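Local atomic coordinates of thin, isoform D (Drosophila melanogaster, PDB entry 6XG7), a protein that probably transfers ubiquitin to other proteins with the help of a zinc-binding RING domain, the chain described here being its NHL-repeat beta-propeller. Residues 145-148 with 152-155; 257-262 with 268-273; 199-204 with 208-213; 36-39 with 45-48. One frame throughout, in Å; residues are numbered along the deposited sequence.

Contact 1 (145-148 with 152-155)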
loop_
_atom_site.group_PDB
_atom_site.type_symbol
_atom_site.label_atom_id
_atom_site.label_comp_id
_atom_site.label_asym_id
_atom_site.label_seq_id
_atom_site.Cartn_x
_atom_site.Cartn_y
_atom_site.Cartn_z
ATOM N N VAL A 145 -4.625 -2.023 2.298
ATOM C CA VAL A 145 -6.000 -2.039 1.817
ATOM C C VAL A 145 -6.014 -1.524 0.383
ATOM O O VAL A 145 -5.251 -0.628 0.014
ATOM C CB VAL A 145 -6.928 -1.241 2.764
ATOM C CG1 VAL A 145 -6.546 0.229 2.814
ATOM C CG2 VAL A 145 -8.379 -1.439 2.380
ATOM N N THR A 146 -6.863 -2.127 -0.444
ATOM C CA THR A 146 -7.047 -1.661 -1.810
ATOM C C THR A 146 -8.473 -1.972 -2.249
ATOM O O THR A 146 -9.236 -2.631 -1.535
ATOM C CB THR A 146 -5.998 -2.269 -2.752
ATOM O OG1 THR A 146 -5.983 -1.539 -3.986
ATOM C CG2 THR A 146 -6.289 -3.750 -3.011
ATOM N N THR A 147 -8.827 -1.484 -3.433
ATOM C CA THR A 147 -10.162 -1.681 -3.982
ATOM C C THR A 147 -10.069 -2.058 -5.454
ATOM O O THR A 147 -9.067 -1.799 -6.125
ATOM C CB THR A 147 -11.065 -0.436 -3.828
ATOM O OG1 THR A 147 -10.651 0.603 -4.729
ATOM C CG2 THR A 147 -11.062 0.062 -2.391
ATOM N N ASP A 148 -11.130 -2.676 -5.952
ATOM C CA ASP A 148 -11.226 -3.019 -7.367
ATOM C C ASP A 148 -12.220 -2.111 -8.097
ATOM O O ASP A 148 -12.817 -1.196 -7.515
ATOM C CB ASP A 148 -11.509 -4.510 -7.559
ATOM C CG ASP A 148 -12.902 -4.929 -7.123
ATOM O OD1 ASP A 148 -13.776 -4.071 -6.928
ATOM O OD2 ASP A 148 -13.127 -6.153 -6.997
ATOM N N PHE A 152 -15.178 -3.406 -4.401
ATOM C CA PHE A 152 -14.836 -4.330 -3.330
ATOM C C PHE A 152 -13.546 -3.880 -2.647
ATOM O O PHE A 152 -12.625 -3.345 -3.286
ATOM C CB PHE A 152 -14.681 -5.751 -3.856
ATOM C CG PHE A 152 -15.980 -6.381 -4.308
ATOM C CD1 PHE A 152 -16.831 -7.019 -3.413
ATOM C CD2 PHE A 152 -16.346 -6.342 -5.648
ATOM C CE1 PHE A 152 -18.029 -7.603 -3.852
ATOM C CE2 PHE A 152 -17.525 -6.920 -6.081
ATOM C CZ PHE A 152 -18.363 -7.548 -5.181
ATOM N N ILE A 153 -13.481 -4.139 -1.343
ATOM C CA ILE A 153 -12.356 -3.779 -0.486
ATOM C C ILE A 153 -11.577 -5.044 -0.128
ATOM O O ILE A 153 -12.154 -6.035 0.335
ATOM C CB ILE A 153 -12.851 -3.059 0.784
ATOM C CG1 ILE A 153 -13.566 -1.764 0.431
ATOM C CG2 ILE A 153 -11.697 -2.787 1.730
ATOM C CD1 ILE A 153 -14.309 -1.137 1.604
ATOM N N TYR A 154 -10.264 -5.001 -0.320
ATOM C CA TYR A 154 -9.376 -6.121 -0.039
ATOM C C TYR A 154 -8.392 -5.677 1.032
ATOM O O TYR A 154 -7.713 -4.657 0.860
ATOM C CB TYR A 154 -8.594 -6.533 -1.299
ATOM C CG TYR A 154 -9.440 -6.959 -2.481
ATOM C CD1 TYR A 154 -10.169 -6.027 -3.215
ATOM C CD2 TYR A 154 -9.519 -8.289 -2.860
ATOM C CE1 TYR A 154 -10.949 -6.398 -4.280
ATOM C CE2 TYR A 154 -10.310 -8.677 -3.926
ATOM C CZ TYR A 154 -11.013 -7.724 -4.636
ATOM O OH TYR A 154 -11.791 -8.132 -5.704
ATOM N N VAL A 155 -8.307 -6.444 2.119
ATOM C CA VAL A 155 -7.553 -6.076 3.310
ATOM C C VAL A 155 -6.510 -7.142 3.613
ATOM O O VAL A 155 -6.831 -8.332 3.697
ATOM C CB VAL A 155 -8.474 -5.940 4.537
ATOM C CG1 VAL A 155 -7.654 -5.562 5.789
ATOM C CG2 VAL A 155 -9.559 -4.943 4.287
#

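Contact 2 (257-262 with 268-273)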
loop_
_atom_site.group_PDB
_atom_site.type_symbol
_atom_site.label_atom_id
_atom_site.label_comp_id
_atom_site.label_asym_id
_atom_site.label_seq_id
_atom_site.Cartn_x
_atom_site.Cartn_y
_atom_site.Cartn_z
ATOM N N ILE A 257 13.336 0.078 -4.949
ATOM C CA ILE A 257 12.091 -0.209 -5.658
ATOM C C ILE A 257 12.428 -1.140 -6.807
ATOM O O ILE A 257 13.436 -0.941 -7.495
ATOM C CB ILE A 257 11.466 1.091 -6.203
ATOM C CG1 ILE A 257 11.107 2.044 -5.055
ATOM C CG2 ILE A 257 10.280 0.797 -7.090
ATOM C CD1 ILE A 257 10.258 1.482 -3.998
ATOM N N GLN A 258 11.603 -2.159 -7.013
ATOM C CA GLN A 258 11.712 -3.021 -8.185
ATOM C C GLN A 258 10.424 -2.947 -8.994
ATOM O O GLN A 258 9.325 -2.851 -8.434
ATOM C CB GLN A 258 12.005 -4.464 -7.788
ATOM C CG GLN A 258 13.332 -4.646 -7.111
ATOM C CD GLN A 258 13.720 -6.092 -7.054
ATOM O OE1 GLN A 258 13.915 -6.726 -8.084
ATOM N NE2 GLN A 258 13.824 -6.636 -5.850
ATOM N N ILE A 259 10.573 -2.981 -10.318
ATOM C CA ILE A 259 9.464 -2.945 -11.260
ATOM C C ILE A 259 9.499 -4.233 -12.059
ATOM O O ILE A 259 10.571 -4.663 -12.501
ATOM C CB ILE A 259 9.580 -1.741 -12.216
ATOM C CG1 ILE A 259 9.830 -0.454 -11.426
ATOM C CG2 ILE A 259 8.323 -1.640 -13.098
ATOM C CD1 ILE A 259 10.045 0.783 -12.328
ATOM N N PHE A 260 8.321 -4.828 -12.264
ATOM C CA PHE A 260 8.161 -6.073 -13.001
ATOM C C PHE A 260 7.184 -5.859 -14.142
ATOM O O PHE A 260 6.218 -5.095 -14.008
ATOM C CB PHE A 260 7.632 -7.175 -12.070
ATOM C CG PHE A 260 8.583 -7.484 -10.962
ATOM C CD1 PHE A 260 8.589 -6.716 -9.808
ATOM C CD2 PHE A 260 9.524 -8.492 -11.103
ATOM C CE1 PHE A 260 9.498 -6.957 -8.808
ATOM C CE2 PHE A 260 10.446 -8.734 -10.109
ATOM C CZ PHE A 260 10.440 -7.958 -8.959
ATOM N N ASN A 261 7.450 -6.528 -15.262
ATOM C CA ASN A 261 6.490 -6.591 -16.343
ATOM C C ASN A 261 5.235 -7.317 -15.867
ATOM O O ASN A 261 5.268 -8.015 -14.854
ATOM C CB ASN A 261 7.104 -7.344 -17.512
ATOM C CG ASN A 261 8.341 -6.664 -18.038
ATOM O OD1 ASN A 261 8.277 -5.522 -18.497
ATOM N ND2 ASN A 261 9.481 -7.349 -17.964
ATOM N N PRO A 262 4.116 -7.179 -16.590
ATOM C CA PRO A 262 2.878 -7.817 -16.119
ATOM C C PRO A 262 2.991 -9.320 -15.960
ATOM O O PRO A 262 2.295 -9.887 -15.108
ATOM C CB PRO A 262 1.831 -7.404 -17.165
ATOM C CG PRO A 262 2.352 -6.117 -17.696
ATOM C CD PRO A 262 3.860 -6.287 -17.732
ATOM N N LYS A 268 13.250 -3.513 -13.828
ATOM C CA LYS A 268 14.078 -2.390 -13.409
ATOM C C LYS A 268 14.141 -2.324 -11.888
ATOM O O LYS A 268 13.165 -2.619 -11.202
ATOM C CB LYS A 268 13.431 -1.110 -13.956
ATOM C CG LYS A 268 14.006 0.167 -13.481
ATOM C CD LYS A 268 15.326 0.456 -14.127
ATOM C CE LYS A 268 15.717 1.862 -13.777
ATOM N NZ LYS A 268 16.950 2.274 -14.440
ATOM N N THR A 269 15.283 -1.880 -11.371
ATOM C CA THR A 269 15.385 -1.489 -9.975
ATOM C C THR A 269 16.101 -0.153 -9.850
ATOM O O THR A 269 16.941 0.209 -10.682
ATOM C CB THR A 269 16.070 -2.585 -9.106
ATOM O OG1 THR A 269 15.988 -2.216 -7.724
ATOM C CG2 THR A 269 17.526 -2.777 -9.502
ATOM N N PHE A 270 15.744 0.590 -8.806
ATOM C CA PHE A 270 16.452 1.806 -8.444
ATOM C C PHE A 270 16.365 2.019 -6.941
ATOM O O PHE A 270 15.462 1.514 -6.268
ATOM C CB PHE A 270 15.926 3.031 -9.211
ATOM C CG PHE A 270 14.486 3.384 -8.923
ATOM C CD1 PHE A 270 13.445 2.799 -9.625
ATOM C CD2 PHE A 270 14.175 4.316 -7.947
ATOM C CE1 PHE A 270 12.134 3.144 -9.369
ATOM C CE2 PHE A 270 12.852 4.654 -7.690
ATOM C CZ PHE A 270 11.835 4.063 -8.420
ATOM N N GLY A 271 17.327 2.754 -6.424
ATOM C CA GLY A 271 17.387 3.092 -5.019
ATOM C C GLY A 271 18.455 2.307 -4.277
ATOM O O GLY A 271 18.812 1.178 -4.648
ATOM N N SER A 272 18.968 2.915 -3.208
ATOM C CA SER A 272 19.909 2.289 -2.290
ATOM C C SER A 272 19.770 2.964 -0.928
ATOM O O SER A 272 19.058 3.953 -0.773
ATOM C CB SER A 272 21.340 2.396 -2.805
ATOM O OG SER A 272 21.647 3.749 -3.042
ATOM N N TRP A 273 20.480 2.428 0.057
ATOM C CA TRP A 273 20.353 2.901 1.429
ATOM C C TRP A 273 20.868 4.327 1.589
ATOM O O TRP A 273 21.967 4.657 1.138
ATOM C CB TRP A 273 21.137 1.964 2.350
ATOM C CG TRP A 273 21.029 2.317 3.791
ATOM C CD1 TRP A 273 20.008 1.987 4.645
ATOM C CD2 TRP A 273 21.970 3.070 4.564
ATOM N NE1 TRP A 273 20.263 2.484 5.892
ATOM C CE2 TRP A 273 21.457 3.156 5.872
ATOM C CE3 TRP A 273 23.191 3.683 4.276
ATOM C CZ2 TRP A 273 22.126 3.823 6.896
ATOM C CZ3 TRP A 273 23.856 4.350 5.295
ATOM C CH2 TRP A 273 23.319 4.417 6.587
#

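Contact 3 (199-204 with 208-213)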
loop_
_atom_site.group_PDB
_atom_site.type_symbol
_atom_site.label_atom_id
_atom_site.label_comp_id
_atom_site.label_asym_id
_atom_site.label_seq_id
_atom_site.Cartn_x
_atom_site.Cartn_y
_atom_site.Cartn_z
ATOM N N ARG A 199 -6.399 -9.736 -10.564
ATOM C CA ARG A 199 -5.409 -10.471 -9.796
ATOM C C ARG A 199 -5.117 -9.682 -8.531
ATOM O O ARG A 199 -4.988 -8.456 -8.573
ATOM C CB ARG A 199 -4.137 -10.664 -10.617
ATOM C CG ARG A 199 -4.385 -11.499 -11.851
ATOM C CD ARG A 199 -3.180 -11.565 -12.732
ATOM N NE ARG A 199 -3.454 -12.391 -13.896
ATOM C CZ ARG A 199 -2.526 -12.818 -14.737
ATOM N NH1 ARG A 199 -1.253 -12.502 -14.535
ATOM N NH2 ARG A 199 -2.875 -13.568 -15.775
ATOM N N VAL A 200 -5.026 -10.396 -7.416
ATOM C CA VAL A 200 -4.760 -9.823 -6.105
ATOM C C VAL A 200 -3.292 -10.078 -5.792
ATOM O O VAL A 200 -2.856 -11.225 -5.655
ATOM C CB VAL A 200 -5.675 -10.430 -5.036
ATOM C CG1 VAL A 200 -5.400 -9.777 -3.699
ATOM C CG2 VAL A 200 -7.115 -10.284 -5.454
ATOM N N ILE A 201 -2.527 -8.999 -5.703
ATOM C CA ILE A 201 -1.074 -9.030 -5.580
ATOM C C ILE A 201 -0.740 -8.688 -4.136
ATOM O O ILE A 201 -1.071 -7.599 -3.665
ATOM C CB ILE A 201 -0.441 -8.019 -6.548
ATOM C CG1 ILE A 201 -0.850 -8.323 -7.995
ATOM C CG2 ILE A 201 1.069 -7.980 -6.361
ATOM C CD1 ILE A 201 -0.848 -7.079 -8.870
ATOM N N VAL A 202 -0.108 -9.616 -3.430
ATOM C CA VAL A 202 0.116 -9.507 -1.990
ATOM C C VAL A 202 1.609 -9.557 -1.695
ATOM O O VAL A 202 2.304 -10.471 -2.154
ATOM C CB VAL A 202 -0.614 -10.633 -1.231
ATOM C CG1 VAL A 202 -0.355 -10.515 0.277
ATOM C CG2 VAL A 202 -2.111 -10.622 -1.564
ATOM N N SER A 203 2.104 -8.588 -0.925
ATOM C CA SER A 203 3.491 -8.659 -0.463
ATOM C C SER A 203 3.535 -9.557 0.764
ATOM O O SER A 203 3.014 -9.221 1.832
ATOM C CB SER A 203 4.124 -7.300 -0.178
ATOM O OG SER A 203 3.427 -6.591 0.822
ATOM N N ASP A 204 4.146 -10.721 0.591
ATOM C CA ASP A 204 4.193 -11.774 1.596
ATOM C C ASP A 204 5.522 -11.616 2.325
ATOM O O ASP A 204 6.497 -12.319 2.066
ATOM C CB ASP A 204 4.058 -13.114 0.888
ATOM C CG ASP A 204 3.955 -14.280 1.847
ATOM O OD1 ASP A 204 3.831 -14.030 3.066
ATOM O OD2 ASP A 204 4.016 -15.443 1.375
ATOM N N HIS A 208 9.511 -13.223 1.792
ATOM C CA HIS A 208 10.382 -12.560 0.820
ATOM C C HIS A 208 9.890 -12.757 -0.610
ATOM O O HIS A 208 10.671 -12.975 -1.538
ATOM C CB HIS A 208 11.831 -13.024 0.986
ATOM C CG HIS A 208 12.303 -12.937 2.392
ATOM N ND1 HIS A 208 12.432 -11.736 3.056
ATOM C CD2 HIS A 208 12.672 -13.899 3.268
ATOM C CE1 HIS A 208 12.854 -11.962 4.285
ATOM N NE2 HIS A 208 13.012 -13.266 4.438
ATOM N N ARG A 209 8.582 -12.647 -0.796
ATOM C CA ARG A 209 8.000 -12.904 -2.101
ATOM C C ARG A 209 6.707 -12.117 -2.251
ATOM O O ARG A 209 6.113 -11.653 -1.276
ATOM C CB ARG A 209 7.740 -14.408 -2.314
ATOM C CG ARG A 209 6.649 -14.961 -1.397
ATOM C CD ARG A 209 6.534 -16.458 -1.434
ATOM N NE ARG A 209 5.459 -16.892 -0.547
ATOM C CZ ARG A 209 5.132 -18.160 -0.346
ATOM N NH1 ARG A 209 5.770 -19.119 -0.991
ATOM N NH2 ARG A 209 4.160 -18.462 0.486
ATOM N N ILE A 210 6.293 -11.963 -3.501
ATOM C CA ILE A 210 4.957 -11.496 -3.845
ATOM C C ILE A 210 4.144 -12.715 -4.262
ATOM O O ILE A 210 4.617 -13.565 -5.028
ATOM C CB ILE A 210 5.001 -10.434 -4.952
ATOM C CG1 ILE A 210 5.047 -9.013 -4.348
ATOM C CG2 ILE A 210 3.739 -10.460 -5.785
ATOM C CD1 ILE A 210 6.179 -8.724 -3.439
ATOM N N GLN A 211 2.930 -12.819 -3.755
ATOM C CA GLN A 211 2.030 -13.891 -4.145
ATOM C C GLN A 211 0.839 -13.285 -4.860
ATOM O O GLN A 211 0.278 -12.284 -4.409
ATOM C CB GLN A 211 1.584 -14.735 -2.955
ATOM C CG GLN A 211 2.649 -15.710 -2.493
ATOM C CD GLN A 211 2.059 -16.962 -1.902
ATOM O OE1 GLN A 211 1.491 -16.927 -0.819
ATOM N NE2 GLN A 211 2.176 -18.071 -2.613
ATOM N N ILE A 212 0.463 -13.893 -5.977
ATOM C CA ILE A 212 -0.590 -13.377 -6.839
ATOM C C ILE A 212 -1.705 -14.407 -6.872
ATOM O O ILE A 212 -1.463 -15.577 -7.189
ATOM C CB ILE A 212 -0.057 -13.058 -8.242
ATOM C CG1 ILE A 212 1.111 -12.071 -8.120
ATOM C CG2 ILE A 212 -1.157 -12.488 -9.123
ATOM C CD1 ILE A 212 1.663 -11.617 -9.443
ATOM N N PHE A 213 -2.913 -13.970 -6.524
ATOM C CA PHE A 213 -4.097 -14.797 -6.412
ATOM C C PHE A 213 -5.153 -14.300 -7.394
ATOM O O PHE A 213 -5.159 -13.140 -7.792
ATOM C CB PHE A 213 -4.725 -14.657 -5.023
ATOM C CG PHE A 213 -3.843 -15.077 -3.880
ATOM C CD1 PHE A 213 -2.940 -14.184 -3.315
ATOM C CD2 PHE A 213 -3.969 -16.337 -3.312
ATOM C CE1 PHE A 213 -2.164 -14.558 -2.232
ATOM C CE2 PHE A 213 -3.193 -16.708 -2.234
ATOM C CZ PHE A 213 -2.290 -15.817 -1.701
#

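Contact 4 (36-39 with 45-48)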
loop_
_atom_site.group_PDB
_atom_site.type_symbol
_atom_site.label_atom_id
_atom_site.label_comp_id
_atom_site.label_asym_id
_atom_site.label_seq_id
_atom_site.Cartn_x
_atom_site.Cartn_y
_atom_site.Cartn_z
ATOM N N GLY A 36 7.508 16.127 2.950
ATOM C CA GLY A 36 7.525 15.613 4.301
ATOM C C GLY A 36 8.593 16.216 5.192
ATOM O O GLY A 36 8.813 17.435 5.187
ATOM N N GLY A 37 9.257 15.374 5.964
ATOM C CA GLY A 37 10.120 15.800 7.051
ATOM C C GLY A 37 9.407 15.613 8.375
ATOM O O GLY A 37 8.184 15.747 8.470
ATOM N N ARG A 38 10.169 15.268 9.418
ATOM C CA ARG A 38 9.528 14.890 10.672
ATOM C C ARG A 38 8.749 16.048 11.290
ATOM O O ARG A 38 9.237 17.177 11.390
ATOM C CB ARG A 38 10.520 14.344 11.711
ATOM C CG ARG A 38 9.763 13.902 12.982
ATOM C CD ARG A 38 10.562 13.167 14.048
ATOM N NE ARG A 38 9.724 12.989 15.243
ATOM C CZ ARG A 38 10.107 12.378 16.361
ATOM N NH1 ARG A 38 11.330 11.868 16.463
ATOM N NH2 ARG A 38 9.265 12.280 17.385
ATOM N N GLY A 39 7.566 15.740 11.777
ATOM C CA GLY A 39 6.798 16.717 12.523
ATOM C C GLY A 39 5.313 16.449 12.416
ATOM O O GLY A 39 4.871 15.483 11.799
ATOM N N PHE A 45 5.456 14.701 8.277
ATOM C CA PHE A 45 5.027 13.343 8.579
ATOM C C PHE A 45 5.793 12.833 9.786
ATOM O O PHE A 45 6.904 13.281 10.077
ATOM C CB PHE A 45 5.324 12.354 7.437
ATOM C CG PHE A 45 4.756 12.752 6.103
ATOM C CD1 PHE A 45 3.439 13.117 5.960
ATOM C CD2 PHE A 45 5.567 12.743 4.981
ATOM C CE1 PHE A 45 2.947 13.476 4.723
ATOM C CE2 PHE A 45 5.076 13.098 3.748
ATOM C CZ PHE A 45 3.767 13.465 3.622
ATOM N N THR A 46 5.209 11.864 10.473
ATOM C CA THR A 46 5.935 11.113 11.492
ATOM C C THR A 46 5.651 9.645 11.219
ATOM O O THR A 46 4.534 9.169 11.456
ATOM C CB THR A 46 5.583 11.538 12.916
ATOM O OG1 THR A 46 5.763 12.960 13.060
ATOM C CG2 THR A 46 6.514 10.833 13.885
ATOM N N TRP A 47 6.642 8.958 10.662
ATOM C CA TRP A 47 6.565 7.545 10.315
ATOM C C TRP A 47 5.389 7.242 9.397
ATOM O O TRP A 47 4.519 6.428 9.724
ATOM C CB TRP A 47 6.604 6.650 11.559
ATOM C CG TRP A 47 7.955 6.834 12.269
ATOM C CD1 TRP A 47 9.195 6.484 11.783
ATOM C CD2 TRP A 47 8.197 7.453 13.546
ATOM N NE1 TRP A 47 10.180 6.828 12.692
ATOM C CE2 TRP A 47 9.593 7.424 13.776
ATOM C CE3 TRP A 47 7.367 8.009 14.525
ATOM C CZ2 TRP A 47 10.167 7.950 14.927
ATOM C CZ3 TRP A 47 7.942 8.525 15.669
ATOM C CH2 TRP A 47 9.324 8.505 15.852
ATOM N N PRO A 48 5.350 7.859 8.226
ATOM C CA PRO A 48 4.291 7.550 7.258
ATOM C C PRO A 48 4.398 6.121 6.749
ATOM O O PRO A 48 5.484 5.539 6.679
ATOM C CB PRO A 48 4.564 8.551 6.130
ATOM C CG PRO A 48 6.042 8.777 6.186
ATOM C CD PRO A 48 6.423 8.683 7.640
#

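Contact 1 (145-148 with 152-155)
The ring of Tyr-154 is met at its edge, near its plane, by Thr-146 O and the carboxylate of Asp-148, while Val-165 of the same blade's strand 162-166 and Ile-192 and Val-194 of the next blade's strand 185-194 pack against it. Phe-152 also receives Asp-148 at its rim: OD1 lies in the ring plane, and the carboxylate stands nearly upright against the ring, the two planes 86° apart. Both aromatics flank the turn end of an antiparallel beta hairpin, strands 142-147 and 153-157, in one NHL blade of the beta-propeller. Asp-148 ties this end together with both oxygens. Its OD2 accepts from Tyr-154 OH at 2.7 Å, on the anti side and somewhat out of the carboxylate plane. Its OD1 is approached from above that plane by Phe-152 N at 3.0 Å, and also accepts from Leu-150 N within the turn. A first torsion of 69° sets CG between backbone N and carbonyl carbon, which swings the carboxylate across to the second strand. Three donors on one carboxylate would be expected to stabilise its ionised form. Further along, Thr-146 and Tyr-154 form the hydrogen-bonded pair, with Tyr-154 N reaching Thr-146 O almost straight at 2.9 Å. On the other face of the sheet Val-145, Thr-147 and Ile-153 lean on Ile-107 of strand 106-110, and there Val-145 CG2 lies alongside Ile-153 CG2 at 3.6 Å.

Contact 2 (257-262 with 268-273)
Two donors of the neighbouring strand share the carbonyl oxygen of Ile-257. Phe-270 N reaches Ile-257 O at 3.1 Å within the carbonyl plane, whereas Thr-269 OG1 comes to Ile-257 O at 2.9 Å from 43° above it. The hydroxyl can do so because OG1 lies anti to the backbone N (chi1 -173°), turned toward the opposite strand. Thr-269 OG1 also lies 3.7 Å from Gln-258 CG, but the amide of Gln-258 looks elsewhere, bonding Gly-231 N, Gln-232 O and Asp-251 OD2. Strands 256-260 and 266-273 form an antiparallel hairpin, the last two strands of a propeller blade. Its ladder continues with Ile-259 N to Lys-268 O, a short bond of 2.8 Å. On the face that carries Ile-257, Ile-259, Lys-268 and Phe-270, a CH-pi contact places Ile-257 CB over the Phe-270 ring, 4.0 Å from its centroid. Ile-259 CD1 meets that ring at the edge instead, with CE1 at 4.3 Å. The methylene CG of Lys-268 lies 4.2 Å from Ile-259 CD1, and from there the chain, bent at its second torsion, leads away to bring NZ to Leu-26 O.

Contact 3 (199-204 with 208-213)
Asp-204 and Arg-209 close one end of this hairpin tightly, whereas Arg-199 trails off into solvent at the other. The guanidinium grips the carboxylate side-on, with two of its nitrogens, NE and NH2, on a single oxygen: Arg-209 NE reaches Asp-204 OD2 at 2.8 Å, and NH2 follows at 3.2 Å in a more bent bond. OD2 lies close to the guanidinium plane, yet the two flat groups are turned 43° against each other. OD2 also accepts from Asn-207 ND2, while OD1 takes Glu-187 N, which holds the carboxylate from both ends. Replacing Arg-209 with a leucine would probably leave Asp-204 OD2 without its charged mate and Gly-182 O without the NH2 donor that now reaches it. Just before the salt bridge, His-208 and Arg-209 both face Asp-204, a G1 beta bulge. Packing stays dense along the strands: Ile-201 CG2 meets Ile-210 CG2 at 3.7 Å, and on the reverse face Val-202 CG2 comes obliquely to Phe-213 CE1 at 4.0 Å. Of Arg-199 itself, the side chain takes part only through its root, CB resting 3.8 Å from Ile-212 CG2 as the extended chain carries the guanidinium off. The two strands are the middle pair of a four-stranded NHL blade. Strand 185-194 flanks 199-204 on the inner side and strand 219-223 flanks 209-214 on the outer, while Val-239 and Val-241 of the following blade pack against Ile-201 and Ile-210.

Contact 4 (36-39 with 45-48)
Arg-38 stretches across Phe-45, Thr-46 and Trp-47 in succession, with CG anti to the backbone N (chi1 -177°) and the chain extended to NE. CB passes the carbonyl oxygen of Phe-45, and CG runs about equally close to that oxygen and to Thr-46 OG1. NE then meets the methyl CG2 of Thr-46 at 4.1 Å. At the tip the guanidinium sets one face against the indole: Trp-47 CH2 lies 3.8 Å above its plane, toward the rim, with the two planes inclined by 50°. Below this layer the backbones are stitched together. Phe-45 N donates to Gly-37 O at 2.9 Å, and Gly-39 N returns a bond to Phe-45 O at 3.1 Å, coming from above the carbonyl plane. Gly-36 CA rests 3.5 Å from Phe-45 CD2, where a beta carbon would run into the ring. Thr-46 OG1 gives its hydrogen to Gly-39 O at 3.0 Å, an oxygen that Asn-66 ND2 also reaches. A valine in place of Thr-46 removes the hydroxyl and would probably leave Gly-39 O without its bond from 45-48, the two segments being held together less firmly. Trp-47 N bonds His-302 ND1, tying the segment to the chain's C-terminal region. The whole is a blade-to-blade connection of a beta-propeller, leading from outer strand 33-36 of the closing blade to inner strand 51-54 of the next.

All four contacts sample one propeller ring. Contacts 1 and 3 lie in successive blades, centres 14 Å apart, and touch where Tyr-154 CE2 packs on Val-200 CG2 at 3.9 Å. Contact 2 belongs to the blade after that of contact 3; their centres are 16 Å apart, and their nearest atoms come within about 4 Å without touching. Contact 4 stands apart, its centre 24 to 28 Å from the other three and on the opposite side of the chain's centre from contacts 1 and 3. Ubiquitin transfer would rest with the RING domain, outside this chain. A sulfate and a tetraethylene glycol, likely crystallisation additives, lie about 4 Å from the Thr-146 and Thr-147 side chains respectively.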